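Local coordinates for protein-arginine-phosphatase (Bacillus subtilis subsp. subtilis, PDB 4KK3) that removes phosphate specifically from phosphoarginine residues in many proteins, counteracting the arginine kinase McsB and restoring DNA binding by the CtsR repressor, at residues Ala17-Lys22 / Lys58-Asn63. Numbering follows the deposited sequence.
Sequences AEALFK and KHIALN
Ile60 packs on Ala19 and Leu20 of helix 13-28, following His59, whose positive phi makes it the C-prime residue of the Schellman motif that ends helix 49-56. Beyond this cap the side chain of Ile60 sets out toward segment 17-22. With CG1 anti to the carbonyl carbon (chi1 -68°), the beta-branched side chain splits its work: CG2 sits 4.0 Å from Ala19 CB, while CD1 meets Leu20 CD2 at 3.7 Å, the length of the leucine bringing its end across Ile60 at about a right angle. Ala61 turns its methyl away from the helix, where a small residue suits an exposed position. Leu62 starts out neither toward the helix nor away from it, but with CG anti to the backbone N (chi1 -179°) its branched end brings CD1 to 3.9 Å from Ala19 CB. The short side chain of Ala19 allows close approach, 6.4 Å between the CA atoms of Ala19 and Leu62. Leu55 of helix 49-56 also touches Ala19, Ile60 and Leu62, and buried Leu20 touches Leu138 of helix 124-145. In this low molecular weight phosphatase fold, helix 13-28 starts at Arg13, last of the substrate-binding run Thr8-Arg13; the Leu62 side chain is about 7 Å from that of Cys12. Between the two segments the association is apolar, resting on van der Waals contact and probably methyl burial, with no directional polar bond to fix it.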
# COMPACT_ATOMS: atom_id res chain seq x y z
N ALA A 17 -1.85 3.80 -2.38
CA ALA A 17 -2.69 2.66 -1.98
C ALA A 17 -3.49 2.92 -0.70
O ALA A 17 -4.68 2.60 -0.62
CB ALA A 17 -1.83 1.40 -1.82
N GLU A 18 -2.82 3.48 0.30
CA GLU A 18 -3.45 3.84 1.57
C GLU A 18 -4.63 4.80 1.36
O GLU A 18 -5.72 4.60 1.89
CB GLU A 18 -2.40 4.49 2.48
CG GLU A 18 -2.97 5.08 3.77
CD GLU A 18 -1.91 5.76 4.65
OE1 GLU A 18 -0.75 5.90 4.22
OE2 GLU A 18 -2.26 6.17 5.77
N ALA A 19 -4.42 5.84 0.57
CA ALA A 19 -5.48 6.84 0.39
C ALA A 19 -6.63 6.29 -0.43
O ALA A 19 -7.80 6.52 -0.11
CB ALA A 19 -4.91 8.10 -0.25
N LEU A 20 -6.30 5.57 -1.51
CA LEU A 20 -7.32 4.92 -2.33
C LEU A 20 -8.11 3.88 -1.52
O LEU A 20 -9.35 3.84 -1.57
CB LEU A 20 -6.70 4.25 -3.56
CG LEU A 20 -6.13 5.15 -4.66
CD1 LEU A 20 -5.32 4.34 -5.65
CD2 LEU A 20 -7.27 5.86 -5.37
N PHE A 21 -7.41 3.03 -0.76
CA PHE A 21 -8.10 2.01 0.02
C PHE A 21 -8.95 2.56 1.17
O PHE A 21 -10.03 2.02 1.47
CB PHE A 21 -7.12 0.95 0.54
CG PHE A 21 -7.81 -0.25 1.11
CD1 PHE A 21 -8.56 -1.08 0.29
CD2 PHE A 21 -7.69 -0.56 2.45
CE1 PHE A 21 -9.21 -2.20 0.81
CE2 PHE A 21 -8.34 -1.68 2.98
CZ PHE A 21 -9.09 -2.49 2.15
N LYS A 22 -8.48 3.62 1.83
CA LYS A 22 -9.27 4.23 2.90
C LYS A 22 -10.61 4.71 2.35
O LYS A 22 -11.65 4.53 2.99
CB LYS A 22 -8.52 5.40 3.54
CG LYS A 22 -7.44 4.98 4.53
CD LYS A 22 -6.59 6.18 4.91
CE LYS A 22 -5.71 5.91 6.11
NZ LYS A 22 -4.83 7.08 6.39
N LYS A 58 -9.07 12.40 -8.95
CA LYS A 58 -10.19 11.57 -8.52
C LYS A 58 -10.81 12.06 -7.22
O LYS A 58 -11.53 11.31 -6.55
CB LYS A 58 -9.72 10.12 -8.35
CG LYS A 58 -9.13 9.52 -9.60
CD LYS A 58 -10.22 9.14 -10.59
CE LYS A 58 -9.69 8.21 -11.66
NZ LYS A 58 -10.77 7.68 -12.53
N HIS A 59 -10.52 13.31 -6.87
CA HIS A 59 -11.07 13.95 -5.67
C HIS A 59 -10.68 13.27 -4.37
O HIS A 59 -11.46 13.21 -3.43
CB HIS A 59 -12.60 14.11 -5.79
CG HIS A 59 -13.03 14.81 -7.03
ND1 HIS A 59 -13.37 16.14 -7.05
CD2 HIS A 59 -13.15 14.37 -8.31
CE1 HIS A 59 -13.69 16.50 -8.29
NE2 HIS A 59 -13.57 15.44 -9.07
N ILE A 60 -9.45 12.77 -4.32
CA ILE A 60 -8.92 12.21 -3.08
C ILE A 60 -7.70 13.01 -2.69
O ILE A 60 -6.83 13.25 -3.53
CB ILE A 60 -8.53 10.73 -3.27
CG1 ILE A 60 -9.78 9.88 -3.49
CG2 ILE A 60 -7.76 10.23 -2.06
CD1 ILE A 60 -9.49 8.40 -3.75
N ALA A 61 -7.61 13.41 -1.43
CA ALA A 61 -6.46 14.20 -0.97
C ALA A 61 -5.36 13.27 -0.48
O ALA A 61 -5.60 12.39 0.34
CB ALA A 61 -6.88 15.17 0.13
N LEU A 62 -4.16 13.47 -1.00
CA LEU A 62 -3.03 12.65 -0.56
C LEU A 62 -2.07 13.53 0.23
O LEU A 62 -1.07 14.04 -0.30
CB LEU A 62 -2.35 12.01 -1.76
CG LEU A 62 -1.16 11.10 -1.47
CD1 LEU A 62 -1.54 10.04 -0.43
CD2 LEU A 62 -0.68 10.47 -2.78
N ASN A 63 -2.43 13.76 1.50
CA ASN A 63 -1.64 14.60 2.39
C ASN A 63 -0.85 13.67 3.28
O ASN A 63 -1.35 13.18 4.30
CB ASN A 63 -2.54 15.49 3.24
CG ASN A 63 -1.76 16.51 4.06
OD1 ASN A 63 -0.53 16.47 4.12
ND2 ASN A 63 -2.47 17.43 4.70